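Local atomic coordinates of venom protein 51.1 (Lychas mucronatus, PDB entry 6ATY), a protein that probably acts as a secreted neurotoxin of scorpion venom, lowering the action potential of myelinated nerves. Residues E17-C20 / R21-Y25. Numbering follows the deposited sequence.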
ATOM      1  N   GLU A  17      -2.849   3.093   1.100  1.00 10.98           N
ATOM      2  CA  GLU A  17      -2.606   4.480   0.639  1.00 11.75           C
ATOM      3  C   GLU A  17      -1.896   5.328   1.702  1.00 11.86           C
ATOM      4  O   GLU A  17      -0.888   5.999   1.417  1.00 10.94           O
ATOM      5  CB  GLU A  17      -3.911   5.162   0.217  1.00 13.07           C
ATOM      6  CG  GLU A  17      -3.681   6.558  -0.373  1.00 13.98           C
ATOM      7  CD  GLU A  17      -4.922   7.263  -0.807  1.00 16.85           C
ATOM      8  OE1 GLU A  17      -5.291   7.110  -2.004  1.00 20.91           O
ATOM      9  OE2 GLU A  17      -5.531   7.959   0.031  1.00 17.11           O
ATOM     10  N   GLY A  18      -2.378   5.277   2.929  1.00 12.33           N
ATOM     11  CA  GLY A  18      -1.748   6.036   4.046  1.00 12.83           C
ATOM     12  C   GLY A  18      -0.305   5.594   4.315  1.00 13.09           C
ATOM     13  O   GLY A  18       0.596   6.425   4.498  1.00 13.23           O
ATOM     14  N   GLN A  19      -0.074   4.277   4.238  1.00 13.54           N
ATOM     15  CA  GLN A  19       1.263   3.717   4.445  1.00 13.63           C
ATOM     16  C   GLN A  19       2.197   4.181   3.350  1.00 12.32           C
ATOM     17  O   GLN A  19       3.338   4.454   3.604  1.00 12.25           O
ATOM     18  CB  GLN A  19       1.241   2.197   4.491  1.00 14.38           C
ATOM     19  CG  GLN A  19       0.511   1.636   5.691  1.00 16.61           C
ATOM     20  CD  GLN A  19       1.281   1.801   6.994  1.00 19.93           C
ATOM     21  OE1 GLN A  19       2.475   2.102   7.024  1.00 20.78           O
ATOM     22  NE2 GLN A  19       0.591   1.575   8.082  1.00 23.02           N
ATOM     23  N   CYS A  20       1.701   4.227   2.122  1.00 12.12           N
ATOM     24  CA  CYS A  20       2.486   4.692   0.973  1.00 11.64           C
ATOM     25  C   CYS A  20       2.751   6.206   1.041  1.00 11.82           C
ATOM     26  O   CYS A  20       3.858   6.641   0.737  1.00 12.10           O
ATOM     27  CB  CYS A  20       1.766   4.323  -0.320  1.00 11.57           C
ATOM     28  SG  CYS A  20       1.659   2.526  -0.519  1.00 10.97           S
ATOM     29  N   ARG A  21       1.743   6.991   1.436  1.00 12.13           N
ATOM     30  CA  ARG A  21       1.857   8.445   1.434  1.00 12.90           C
ATOM     31  C   ARG A  21       2.843   8.922   2.482  1.00 12.79           C
ATOM     32  O   ARG A  21       3.605   9.830   2.187  1.00 12.48           O
ATOM     33  CB  ARG A  21       0.507   9.145   1.572  1.00 14.11           C
ATOM     34  CG  ARG A  21      -0.373   8.972   0.346  1.00 14.39           C
ATOM     35  CD  ARG A  21      -1.627   9.785   0.414  1.00 14.73           C
ATOM     36  NE  ARG A  21      -2.213   9.844  -0.919  1.00 14.57           N
ATOM     37  CZ  ARG A  21      -3.350  10.472  -1.225  1.00 15.24           C
ATOM     38  NH1 ARG A  21      -4.050  11.080  -0.302  1.00 14.48           N
ATOM     39  NH2 ARG A  21      -3.802  10.460  -2.488  1.00 14.86           N
ATOM     40  N   ILE A  22       2.902   8.286   3.641  1.00 13.93           N
ATOM     41  CA  ILE A  22       3.928   8.721   4.687  1.00 15.17           C
ATOM     42  C   ILE A  22       5.344   8.348   4.241  1.00 15.74           C
ATOM     43  O   ILE A  22       6.315   9.011   4.631  1.00 16.04           O
ATOM     44  CB  ILE A  22       3.633   8.225   6.118  1.00 16.61           C
ATOM     45  CG1 ILE A  22       3.731   6.708   6.252  1.00 17.04           C
ATOM     46  CG2 ILE A  22       2.296   8.764   6.611  1.00 17.32           C
ATOM     47  CD1 ILE A  22       3.727   6.226   7.692  1.00 17.65           C
ATOM     48  N   ARG A  23       5.438   7.383   3.302  1.00 15.39           N
ATOM     49  CA  ARG A  23       6.707   7.001   2.648  1.00 16.36           C
ATOM     50  C   ARG A  23       6.946   7.758   1.353  1.00 17.97           C
ATOM     51  O   ARG A  23       7.843   7.410   0.550  1.00 18.97           O
ATOM     52  CB  ARG A  23       6.718   5.495   2.399  1.00 16.90           C
ATOM     53  CG  ARG A  23       6.796   4.709   3.677  1.00 17.23           C
ATOM     54  CD  ARG A  23       6.577   3.256   3.367  1.00 19.90           C
ATOM     55  NE  ARG A  23       6.832   2.381   4.496  1.00 21.88           N
ATOM     56  CZ  ARG A  23       5.970   2.091   5.474  1.00 24.24           C
ATOM     57  NH1 ARG A  23       4.744   2.665   5.562  1.00 22.41           N
ATOM     58  NH2 ARG A  23       6.359   1.217   6.399  1.00 26.66           N
ATOM     59  N   LYS A  24       6.155   8.810   1.136  1.00 18.04           N
ATOM     60  CA  LYS A  24       6.303   9.736   0.034  1.00 19.96           C
ATOM     61  C   LYS A  24       5.925   9.185  -1.324  1.00 20.09           C
ATOM     62  O   LYS A  24       6.442   9.661  -2.322  1.00 19.58           O
ATOM     63  CB  LYS A  24       7.735  10.387   0.011  1.00 22.01           C
ATOM     64  CG  LYS A  24       8.125  11.047   1.335  1.00 23.06           C
ATOM     65  CD  LYS A  24       9.448  11.786   1.275  1.00 26.64           C
ATOM     66  CE  LYS A  24       9.700  12.576   2.553  1.00 29.14           C
ATOM     67  NZ  LYS A  24      10.709  13.635   2.269  1.00 32.63           N
ATOM     68  N   TYR A  25       5.025   8.187  -1.390  1.00 18.52           N
ATOM     69  CA  TYR A  25       4.359   7.837  -2.631  1.00 21.01           C
ATOM     70  C   TYR A  25       3.004   8.519  -2.662  1.00 22.90           C
ATOM     71  O   TYR A  25       2.530   9.018  -1.633  1.00 29.44           O
ATOM     72  CB  TYR A  25       4.228   6.314  -2.788  1.00 22.18           C
ATOM     73  CG  TYR A  25       5.577   5.649  -2.820  1.00 25.32           C
ATOM     74  CD1 TYR A  25       6.189   5.267  -1.630  1.00 28.48           C
ATOM     75  CD2 TYR A  25       6.260   5.440  -4.015  1.00 29.37           C
ATOM     76  CE1 TYR A  25       7.440   4.698  -1.616  1.00 30.92           C
ATOM     77  CE2 TYR A  25       7.536   4.867  -4.018  1.00 31.56           C
ATOM     78  CZ  TYR A  25       8.119   4.519  -2.793  1.00 32.93           C
ATOM     79  OH  TYR A  25       9.352   3.913  -2.698  1.00 39.52           O
TER
HETATM   80  O   HOH W   1       4.422   1.285   8.844  1.00 35.86           O
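A Schellman motif closes the single helix, 16-22, of this small cystine-dense peptide, the C-terminal part of a longer precursor, and two side-chain pairs spaced four residues apart line its C-terminal end. Tyr-25 N bonds to Cys-20 O at 2.9 Å, and Lys-24, the C-prime residue with positive phi (72°), bonds through its N to Arg-21 O. CB of Tyr-25 packs on CB of Cys-20, whose disulfide to Cys-37 ties the helix to strand 34-38. Gln-19 and Arg-23 run alongside each other: NH1 of Arg-23 donates in its own plane both to Gln-19 OE1 (2.8 Å), within that carbonyl's plane, and to Gln-19 O (3.0 Å), from above the peptide plane. The amide reaches NH1 because Gln-19 bends at chi2 (-73°), and a water that donates to OE1 and accepts from Arg-23 NH2 completes a closed ring. The carboxylate of Glu-17 stacks flat over the Arg-21 guanidinium, planes 6° apart, with OE2 3.5 Å from NH1. Glu-17 OE1 is hydrogen-bonded to Thr-27 OG1, and Arg-21 NE donates to Phe-26 O. Thus directed bonds fix the Arg-23 guanidinium's rotation, whereas Glu-17 and Arg-21 probably offset each other's charge through stacking alone.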